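Local coordinates for cellulase IBT99 (Metagenomes, PDB 6WBT), which probably hydrolyses 6-phospho-alpha-glucosides as a family 4 glycoside hydrolase, with NAD and a manganese ion bound beside the sugar phosphate, at residues E43-N47 with K67-N71; H201-T206 with Y261-W267; V223-V229 with F248-A252. One frame throughout, in Å; residues are numbered along the deposited sequence. Where two conformers were deposited one is given.

Overall arrangement
Interaction 1 comes first along the chain, within the range of the NAD-binding family 4 domain: helix 43-60 packs on strand 66-69, an edge strand, within this chain, of the large mixed sheet. Interactions 2 and 3 follow in the C-terminal domain range, on the opposite side of the chain's centre. Interaction 3 is nested inside the loop that interaction 2 closes; their centres lie 12 Å apart and they touch, Tyr-228 meeting Leu-262, Pro-263 and Thr-265. Interaction 1 stays about 17 Å (nearest atoms) from interaction 2. Bound NAD spans much of that distance: interaction 1 probably helps hold its adenosine-side phosphate, interaction 2 forms part of the metal and sugar site, and interaction 3 packs against interaction 2.

Interaction 1: residues E43-N47 with K67-N71; sequences EERQN and KVTVN. With NAD (nicotinamide-adenine-dinucleotide), chain G.
Val-70 rests its CG1 methyl on Glu-43 at the start of helix 43-60, and Val-68 offers its own CG1 to Gln-46 about a turn further on. This is the return leg of a Rossmann-type beta-alpha-beta unit, strand 33-39, helix 43-60 and strand 66-69; the axes of the short segments 43-47 and 67-69 come within 9.4 Å and run nearly antiparallel, at 160°. The two valines point toward the helix, while Thr-69 between them points away from it.

At the first pair the side chains cross at about a right angle: Val-70 CG1 lies 3.8 Å from Glu-43 CB, so the methyl touches the root of the glutamate and the extended chain carries the carboxylate onward. The second pair is different. Gln-46 and Val-68 slide past each other in opposite directions, with Gln-46 CG 3.8 Å from Val-68 CG1. The glutamine reaches the strand because CG stands opposite the backbone N across CA-CB (chi1 174°) and the chain stays extended beyond it. It also packs on Leu-38 of the neighbouring strand 33-39.

Arg-45 leaves the helix in another direction, for the cofactor. Its NH2 makes a weak hydrogen bond to NAD O2A, on the adenosine-side phosphate, which lies at the guanidinium edge, near its plane. A salt bridge from the same nitrogen to Glu-295 and a hydrogen bond from NE to Gly-13 O probably fix how the group is turned.

On the far side of the strand Thr-69 packs against Glu-74 and Ala-75 of helix 72-76. Asn-71 caps that helix through Glu-74 N, and its own backbone N closes an ST turn onto Thr-69 OG1 at 3.0 Å.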
# COMPACT_ATOMS: atom_id res chain seq x y z
N GLU A 43 39.00 -2.23 -30.20
CA GLU A 43 40.01 -1.22 -30.49
C GLU A 43 39.92 -0.74 -31.93
O GLU A 43 39.95 0.47 -32.20
CB GLU A 43 41.41 -1.78 -30.19
CG GLU A 43 42.52 -0.74 -30.22
CD GLU A 43 43.85 -1.30 -29.75
OE1 GLU A 43 43.96 -2.54 -29.63
OE2 GLU A 43 44.78 -0.51 -29.50
N GLU A 44 39.81 -1.67 -32.88
CA GLU A 44 39.84 -1.29 -34.29
C GLU A 44 38.58 -0.52 -34.69
O GLU A 44 38.66 0.42 -35.48
CB GLU A 44 40.01 -2.54 -35.17
CG GLU A 44 41.26 -3.34 -34.86
CD GLU A 44 42.48 -2.47 -34.67
OE1 GLU A 44 43.00 -2.40 -33.53
OE2 GLU A 44 42.93 -1.85 -35.66
N ARG A 45 37.42 -0.91 -34.16
CA ARG A 45 36.19 -0.21 -34.49
C ARG A 45 36.20 1.21 -33.93
O ARG A 45 35.72 2.15 -34.58
CB ARG A 45 34.98 -0.98 -33.97
CG ARG A 45 33.64 -0.31 -34.26
CD ARG A 45 32.49 -1.05 -33.61
NE ARG A 45 31.21 -0.39 -33.85
CZ ARG A 45 30.39 -0.69 -34.85
NH1 ARG A 45 30.71 -1.65 -35.70
NH2 ARG A 45 29.25 -0.04 -34.99
N GLN A 46 36.74 1.39 -32.72
CA GLN A 46 36.77 2.71 -32.11
C GLN A 46 37.76 3.63 -32.83
O GLN A 46 37.51 4.83 -32.96
CB GLN A 46 37.12 2.60 -30.63
CG GLN A 46 37.31 3.94 -29.95
CD GLN A 46 37.44 3.82 -28.45
OE1 GLN A 46 36.55 4.24 -27.70
NE2 GLN A 46 38.53 3.22 -27.99
N ASN A 47 38.88 3.08 -33.30
CA ASN A 47 39.87 3.91 -33.98
C ASN A 47 39.34 4.47 -35.29
O ASN A 47 39.74 5.57 -35.69
CB ASN A 47 41.15 3.11 -34.22
CG ASN A 47 41.91 2.80 -32.94
OD1 ASN A 47 42.38 1.69 -32.74
ND2 ASN A 47 42.01 3.80 -32.07
N LYS A 67 41.27 12.03 -26.31
CA LYS A 67 42.03 10.86 -25.90
C LYS A 67 41.22 9.61 -26.21
O LYS A 67 40.03 9.54 -25.89
CB LYS A 67 42.38 10.92 -24.41
CG LYS A 67 43.04 12.22 -23.98
CD LYS A 67 44.47 11.99 -23.49
CE LYS A 67 45.39 11.57 -24.63
NZ LYS A 67 46.80 11.43 -24.17
N VAL A 68 41.86 8.62 -26.82
CA VAL A 68 41.22 7.37 -27.20
C VAL A 68 41.96 6.23 -26.52
O VAL A 68 43.20 6.18 -26.55
CB VAL A 68 41.20 7.17 -28.73
CG1 VAL A 68 40.54 5.85 -29.09
CG2 VAL A 68 40.49 8.34 -29.40
N THR A 69 41.21 5.32 -25.90
CA THR A 69 41.83 4.22 -25.17
C THR A 69 40.85 3.06 -25.08
O THR A 69 39.64 3.22 -25.26
CB THR A 69 42.26 4.64 -23.77
OG1 THR A 69 42.87 3.53 -23.10
CG2 THR A 69 41.06 5.10 -22.96
N VAL A 70 41.40 1.87 -24.81
CA VAL A 70 40.62 0.69 -24.48
C VAL A 70 40.86 0.22 -23.06
O VAL A 70 40.26 -0.78 -22.64
CB VAL A 70 40.90 -0.46 -25.47
CG1 VAL A 70 40.45 -0.08 -26.88
CG2 VAL A 70 42.37 -0.83 -25.46
N ASN A 71 41.70 0.91 -22.30
CA ASN A 71 41.98 0.54 -20.92
C ASN A 71 40.97 1.23 -20.00
O ASN A 71 40.89 2.46 -20.00
CB ASN A 71 43.40 0.94 -20.53
CG ASN A 71 43.72 0.61 -19.08
OD1 ASN A 71 43.67 1.47 -18.21
ND2 ASN A 71 44.08 -0.65 -18.83
PA NAD G . 27.06 0.15 -32.39
O1A NAD G . 26.97 -1.34 -32.40
O2A NAD G . 27.24 0.84 -33.70
O5B NAD G . 28.21 0.60 -31.37
C5B NAD G . 28.17 0.14 -29.99
C4B NAD G . 29.55 0.23 -29.40
O4B NAD G . 29.53 -0.29 -28.04
C3B NAD G . 30.65 -0.57 -30.12
O3B NAD G . 31.79 0.26 -30.32
C2B NAD G . 30.98 -1.69 -29.12
O2B NAD G . 32.28 -2.22 -29.27
C1B NAD G . 30.76 -0.95 -27.81
N9A NAD G . 30.63 -1.82 -26.65
C8A NAD G . 30.03 -3.05 -26.60
N7A NAD G . 30.07 -3.61 -25.42
C5A NAD G . 30.75 -2.69 -24.63
C6A NAD G . 31.13 -2.71 -23.28
N6A NAD G . 30.86 -3.71 -22.45
N1A NAD G . 31.81 -1.64 -22.80
C2A NAD G . 32.08 -0.63 -23.64
N3A NAD G . 31.78 -0.51 -24.93
C4A NAD G . 31.11 -1.58 -25.38
O3 NAD G . 25.75 0.74 -31.68
PN NAD G . 24.78 1.96 -32.05
O1N NAD G . 25.60 3.19 -32.25
O2N NAD G . 23.85 1.54 -33.14
O5D NAD G . 23.95 2.09 -30.68
C5D NAD G . 24.71 2.25 -29.45
C4D NAD G . 23.78 2.09 -28.27
O4D NAD G . 22.90 3.24 -28.20
C3D NAD G . 22.84 0.87 -28.33
O3D NAD G . 22.82 0.23 -27.06
C2D NAD G . 21.50 1.55 -28.63
O2D NAD G . 20.36 0.76 -28.32
C1D NAD G . 21.63 2.80 -27.77
N1N NAD G . 20.62 3.84 -28.13
C2N NAD G . 19.56 4.08 -27.29
C3N NAD G . 18.60 5.02 -27.62
C7N NAD G . 17.49 5.27 -26.63
O7N NAD G . 16.36 5.54 -27.04
N7N NAD G . 17.80 5.24 -25.34
C4N NAD G . 18.70 5.70 -28.83
C5N NAD G . 19.79 5.48 -29.65
C6N NAD G . 20.74 4.55 -29.28

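Interaction 2: residues H201-T206 with Y261-W267; sequences HYGWFT and YLPNTYW. With MN (manganese (II) ion), chain E; G6P (6-O-phosphono-alpha-D-glucopyranose), chain F.
Trp-267 lies between Trp-204 and Tyr-202, and these three rings make the aromatic cluster at the centre of the contact. Trp-204 CZ2 comes over one indole face of Trp-267, 3.4 Å from its CE2, while the Tyr-202 ring covers the opposite face. Both neighbours are turned obliquely, at 35° to Trp-267. Trp-204 also leans on Pro-263, CZ3 to CB, and Thr-206 lays its CG2 methyl over the centre of the Tyr-261 ring in a CH-pi contact.

Next to the cluster, strand 262-263 pairs antiparallel with strand 202-210. Phe-205 and Leu-262 are the hydrogen-bonded pair, Trp-204 and Pro-263 the non-hydrogen-bonded one. Gly-203 O takes two donors from opposite faces of its carbonyl plane: Trp-267 NE1 at 2.7 Å, with the oxygen in the indole plane, and Asn-264 N at 3.2 Å. The first bond probably helps fix how the indole is turned. Asn-264 OD1 accepts from Tyr-266 N, capping the turn into the next helix, while its ND2 is hydrogen-bonded to Tyr-196 OH.

At the polar edge His-201 and Tyr-266 stack face to face, centroids 3.8 Å apart and planes at 13°; His-201 CG lies opposite its carbonyl carbon (chi1 -58°), which lays the imidazole alongside the tyrosine. His-201 NE2 binds manganese at 2.1 Å, Cys-171 being another ligand, and its ND1 bonds to Thr-111. Tyr-266 OH accepts from sugar O3 at 3.2 Å, and sugar O2 reaches the metal. With NAD C4N 3.7 Å from sugar C3, the arrangement is consistent with the oxidation at C3 that family 4 enzymes use.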
# COMPACT_ATOMS: atom_id res chain seq x y z
N HIS A 201 9.84 2.64 -23.52
CA HIS A 201 9.18 2.13 -24.72
C HIS A 201 7.86 1.45 -24.37
O HIS A 201 7.47 0.44 -24.98
CB HIS A 201 10.09 1.17 -25.50
CG HIS A 201 11.38 1.79 -25.93
ND1 HIS A 201 12.47 1.04 -26.33
CD2 HIS A 201 11.76 3.08 -26.03
CE1 HIS A 201 13.46 1.84 -26.66
NE2 HIS A 201 13.06 3.09 -26.49
N TYR A 202 7.15 2.00 -23.38
CA TYR A 202 5.95 1.38 -22.83
C TYR A 202 5.14 2.41 -22.05
O TYR A 202 4.61 2.11 -20.98
CB TYR A 202 6.34 0.21 -21.93
CG TYR A 202 5.33 -0.91 -21.87
CD1 TYR A 202 5.21 -1.83 -22.90
CD2 TYR A 202 4.50 -1.07 -20.76
CE1 TYR A 202 4.30 -2.85 -22.85
CE2 TYR A 202 3.58 -2.09 -20.70
CZ TYR A 202 3.48 -2.98 -21.75
OH TYR A 202 2.57 -4.01 -21.70
N GLY A 203 5.03 3.63 -22.60
CA GLY A 203 4.40 4.72 -21.88
C GLY A 203 3.27 5.40 -22.62
O GLY A 203 2.85 4.94 -23.68
N TRP A 204 2.77 6.50 -22.05
CA TRP A 204 1.65 7.23 -22.61
C TRP A 204 1.82 8.72 -22.32
O TRP A 204 2.33 9.10 -21.26
CB TRP A 204 0.31 6.74 -22.05
CG TRP A 204 0.08 5.27 -22.21
CD1 TRP A 204 0.54 4.28 -21.38
CD2 TRP A 204 -0.65 4.62 -23.25
NE1 TRP A 204 0.13 3.06 -21.84
CE2 TRP A 204 -0.60 3.24 -22.99
CE3 TRP A 204 -1.35 5.07 -24.37
CZ2 TRP A 204 -1.23 2.30 -23.81
CZ3 TRP A 204 -1.97 4.14 -25.19
CH2 TRP A 204 -1.90 2.77 -24.91
N PHE A 205 1.38 9.55 -23.27
CA PHE A 205 1.40 11.00 -23.12
C PHE A 205 0.01 11.45 -22.68
O PHE A 205 -0.93 11.48 -23.48
CB PHE A 205 1.80 11.68 -24.43
CG PHE A 205 3.21 11.40 -24.85
CD1 PHE A 205 4.22 12.30 -24.58
CD2 PHE A 205 3.53 10.23 -25.54
CE1 PHE A 205 5.53 12.04 -24.97
CE2 PHE A 205 4.82 9.97 -25.93
CZ PHE A 205 5.83 10.88 -25.65
N THR A 206 -0.12 11.80 -21.40
CA THR A 206 -1.43 12.18 -20.87
C THR A 206 -1.84 13.59 -21.29
O THR A 206 -2.99 13.82 -21.66
CB THR A 206 -1.44 12.05 -19.34
OG1 THR A 206 -0.45 12.92 -18.78
CG2 THR A 206 -1.16 10.62 -18.92
N TYR A 261 -5.03 8.72 -23.89
CA TYR A 261 -3.74 9.37 -24.03
C TYR A 261 -3.18 9.15 -25.43
O TYR A 261 -3.67 8.31 -26.19
CB TYR A 261 -2.74 8.85 -22.98
CG TYR A 261 -3.32 8.71 -21.59
CD1 TYR A 261 -4.02 9.76 -21.00
CD2 TYR A 261 -3.17 7.54 -20.87
CE1 TYR A 261 -4.55 9.64 -19.73
CE2 TYR A 261 -3.70 7.40 -19.60
CZ TYR A 261 -4.39 8.46 -19.03
OH TYR A 261 -4.92 8.33 -17.77
N LEU A 262 -2.16 9.92 -25.76
CA LEU A 262 -1.40 9.69 -26.98
C LEU A 262 -0.35 8.62 -26.72
O LEU A 262 0.49 8.80 -25.83
CB LEU A 262 -0.74 10.98 -27.46
CG LEU A 262 -1.68 11.98 -28.13
CD1 LEU A 262 -1.00 13.32 -28.33
CD2 LEU A 262 -2.18 11.42 -29.45
N PRO A 263 -0.34 7.52 -27.46
CA PRO A 263 0.50 6.38 -27.09
C PRO A 263 1.96 6.58 -27.45
O PRO A 263 2.31 7.33 -28.36
CB PRO A 263 -0.10 5.23 -27.91
CG PRO A 263 -0.64 5.90 -29.13
CD PRO A 263 -1.14 7.25 -28.67
N ASN A 264 2.81 5.89 -26.71
CA ASN A 264 4.21 5.77 -27.10
C ASN A 264 4.31 4.96 -28.39
O ASN A 264 3.48 4.09 -28.66
CB ASN A 264 5.03 5.12 -25.98
CG ASN A 264 6.53 5.19 -26.23
OD1 ASN A 264 7.02 4.79 -27.29
ND2 ASN A 264 7.26 5.70 -25.26
N THR A 265 5.34 5.27 -29.18
CA THR A 265 5.48 4.64 -30.49
C THR A 265 5.64 3.13 -30.37
O THR A 265 5.10 2.37 -31.19
CB THR A 265 6.67 5.27 -31.22
OG1 THR A 265 6.27 6.52 -31.80
CG2 THR A 265 7.18 4.35 -32.32
N TYR A 266 6.35 2.66 -29.34
CA TYR A 266 6.69 1.24 -29.23
C TYR A 266 5.51 0.36 -28.84
O TYR A 266 5.69 -0.86 -28.75
CB TYR A 266 7.82 1.06 -28.23
CG TYR A 266 9.20 1.24 -28.84
CD1 TYR A 266 9.86 0.17 -29.42
CD2 TYR A 266 9.82 2.48 -28.84
CE1 TYR A 266 11.11 0.32 -29.98
CE2 TYR A 266 11.07 2.64 -29.39
CZ TYR A 266 11.71 1.56 -29.97
OH TYR A 266 12.96 1.72 -30.53
N TRP A 267 4.31 0.92 -28.62
CA TRP A 267 3.13 0.07 -28.47
C TRP A 267 2.77 -0.65 -29.75
O TRP A 267 1.89 -1.52 -29.74
CB TRP A 267 1.94 0.90 -27.99
CG TRP A 267 2.02 1.28 -26.54
CD1 TRP A 267 2.37 2.49 -26.02
CD2 TRP A 267 1.77 0.42 -25.42
NE1 TRP A 267 2.33 2.44 -24.65
CE2 TRP A 267 1.97 1.18 -24.26
CE3 TRP A 267 1.38 -0.92 -25.29
CZ2 TRP A 267 1.80 0.65 -22.98
CZ3 TRP A 267 1.22 -1.44 -24.02
CH2 TRP A 267 1.42 -0.66 -22.88
MN MN E . 14.85 4.18 -26.19
C1 G6P F . 14.84 5.59 -30.91
C2 G6P F . 14.65 4.53 -29.82
C3 G6P F . 15.84 3.58 -29.77
C4 G6P F . 16.14 3.03 -31.16
C5 G6P F . 16.32 4.19 -32.13
C6 G6P F . 16.67 3.73 -33.54
O1 G6P F . 15.94 6.44 -30.56
O2 G6P F . 14.51 5.18 -28.55
O3 G6P F . 15.55 2.50 -28.88
O4 G6P F . 17.33 2.24 -31.12
O5 G6P F . 15.11 4.96 -32.16
O6 G6P F . 16.88 2.32 -33.58
P G6P F . 17.58 1.65 -34.87
O1P G6P F . 16.82 0.37 -35.08
O2P G6P F . 19.02 1.47 -34.45
O3P G6P F . 17.38 2.69 -35.95
O HOH W 1 10.06 5.61 -24.28

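Interaction 3: residues V223-V229 with F248-A252; sequences VRKYGYV and FKNSA
Phe-248 O, near the end of helix 242-249, takes two backbone donors: Tyr-228 N at 3.2 Å across the contact and, more weakly, Ser-251 N from its own segment. Tyr-228 N stands well above the carbonyl plane, 55° out of it, yet its N-H points almost straight at the oxygen (164°). The approach depends on Gly-227, which leaves helix 216-226 with positive phi (75°) and opens a type II' turn from Tyr-226 to Val-229; a CB there would run into Phe-248 O and Lys-249 CA.

Val-223 O forms a second polar focus. It closes the last helical turn by accepting from Gly-227 N at 2.7 Å, and Ala-252 CA adds a C-H...O contact at 3.2 Å. The methyl of Ala-252 sits by this carbonyl and by that of Arg-224.

The side chains fill in around the backbone. Val-229 and Phe-248 cross at about a right angle, CG2 of the valine 3.6 Å from CB of the phenylalanine and at the edge of its ring. Lys-249, bent in its last two torsions, brings NZ back beside Val-229 CG1. Tyr-228 sets CB against Phe-248 CB, 3.9 Å away, and carries its ring past Ser-251 OG, with Val-223 CG1 over one face. Its hydroxyl goes on to Pro-263 O, so a phenylalanine in its place would probably keep the ring packing but leave that carbonyl without this donor.

The contact thus joins the C-terminal end of helix 216-226 to the junction of helices 242-249 and 251-257. Tyr-228 and Phe-248 both pack on helix 173-184, and Val-223 and Tyr-228 bear on Leu-262 of strand 262-263.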
# COMPACT_ATOMS: atom_id res chain seq x y z
N VAL A 223 -3.23 12.75 -34.95
CA VAL A 223 -2.59 11.44 -34.85
C VAL A 223 -3.57 10.33 -35.21
O VAL A 223 -3.19 9.32 -35.81
CB VAL A 223 -2.01 11.25 -33.44
CG1 VAL A 223 -1.40 9.87 -33.29
CG2 VAL A 223 -0.97 12.32 -33.15
N ARG A 224 -4.85 10.50 -34.86
CA ARG A 224 -5.84 9.47 -35.16
C ARG A 224 -6.05 9.27 -36.65
O ARG A 224 -6.52 8.20 -37.06
CB ARG A 224 -7.17 9.81 -34.49
CG ARG A 224 -7.21 9.52 -33.00
CD ARG A 224 -8.41 10.18 -32.34
NE ARG A 224 -8.35 10.08 -30.89
CZ ARG A 224 -9.11 10.79 -30.06
NH1 ARG A 224 -9.98 11.67 -30.55
NH2 ARG A 224 -9.00 10.63 -28.75
N LYS A 225 -5.70 10.25 -37.48
CA LYS A 225 -5.88 10.15 -38.92
C LYS A 225 -4.58 9.91 -39.68
O LYS A 225 -4.57 9.16 -40.65
CB LYS A 225 -6.56 11.42 -39.46
CG LYS A 225 -8.07 11.43 -39.26
CD LYS A 225 -8.55 12.70 -38.56
CE LYS A 225 -8.38 13.92 -39.44
NZ LYS A 225 -8.97 15.13 -38.80
N TYR A 226 -3.48 10.53 -39.25
CA TYR A 226 -2.20 10.39 -39.94
C TYR A 226 -1.08 9.86 -39.05
O TYR A 226 0.04 9.69 -39.54
CB TYR A 226 -1.77 11.74 -40.54
CG TYR A 226 -2.89 12.51 -41.20
CD1 TYR A 226 -3.43 12.09 -42.41
CD2 TYR A 226 -3.40 13.66 -40.62
CE1 TYR A 226 -4.45 12.80 -43.02
CE2 TYR A 226 -4.41 14.38 -41.21
CZ TYR A 226 -4.94 13.94 -42.41
OH TYR A 226 -5.95 14.65 -43.01
N GLY A 227 -1.35 9.60 -37.78
CA GLY A 227 -0.28 9.19 -36.89
C GLY A 227 0.60 10.38 -36.52
O GLY A 227 0.20 11.54 -36.60
N TYR A 228 1.82 10.05 -36.11
CA TYR A 228 2.82 11.06 -35.77
C TYR A 228 3.53 11.63 -36.99
O TYR A 228 4.60 12.22 -36.85
CB TYR A 228 3.84 10.48 -34.79
CG TYR A 228 3.29 10.27 -33.39
CD1 TYR A 228 2.50 11.23 -32.78
CD2 TYR A 228 3.56 9.10 -32.70
CE1 TYR A 228 2.00 11.04 -31.51
CE2 TYR A 228 3.06 8.89 -31.42
CZ TYR A 228 2.28 9.87 -30.83
OH TYR A 228 1.78 9.67 -29.57
N VAL A 229 2.95 11.46 -38.18
CA VAL A 229 3.56 11.91 -39.43
C VAL A 229 2.79 13.12 -39.93
O VAL A 229 1.56 13.08 -40.08
CB VAL A 229 3.57 10.80 -40.49
CG1 VAL A 229 3.82 11.38 -41.87
CG2 VAL A 229 4.63 9.76 -40.15
N PHE A 248 5.67 5.48 -37.29
CA PHE A 248 4.91 6.61 -36.77
C PHE A 248 3.45 6.56 -37.22
O PHE A 248 2.56 6.97 -36.47
CB PHE A 248 5.55 7.93 -37.19
CG PHE A 248 6.82 8.25 -36.46
CD1 PHE A 248 7.03 7.80 -35.17
CD2 PHE A 248 7.81 9.01 -37.07
CE1 PHE A 248 8.20 8.10 -34.49
CE2 PHE A 248 8.97 9.31 -36.40
CZ PHE A 248 9.17 8.86 -35.11
N LYS A 249 3.20 6.08 -38.44
CA LYS A 249 1.84 6.06 -38.98
C LYS A 249 0.98 4.95 -38.37
O LYS A 249 -0.24 4.98 -38.53
CB LYS A 249 1.89 5.91 -40.50
CG LYS A 249 0.64 6.40 -41.21
CD LYS A 249 0.81 6.36 -42.72
CE LYS A 249 1.90 7.32 -43.18
NZ LYS A 249 1.56 8.74 -42.88
N ASN A 250 1.59 3.98 -37.68
CA ASN A 250 0.82 2.94 -37.02
C ASN A 250 0.14 3.43 -35.74
O ASN A 250 -0.76 2.76 -35.24
CB ASN A 250 1.71 1.74 -36.69
CG ASN A 250 1.59 0.63 -37.72
OD1 ASN A 250 2.38 0.57 -38.67
ND2 ASN A 250 0.61 -0.24 -37.54
N SER A 251 0.56 4.58 -35.21
CA SER A 251 -0.05 5.12 -34.00
C SER A 251 -1.47 5.60 -34.22
O SER A 251 -2.17 5.88 -33.24
CB SER A 251 0.81 6.27 -33.45
OG SER A 251 2.12 5.83 -33.15
N ALA A 252 -1.92 5.70 -35.48
CA ALA A 252 -3.29 6.14 -35.75
C ALA A 252 -4.30 5.13 -35.24
O ALA A 252 -5.33 5.50 -34.67
CB ALA A 252 -3.47 6.39 -37.24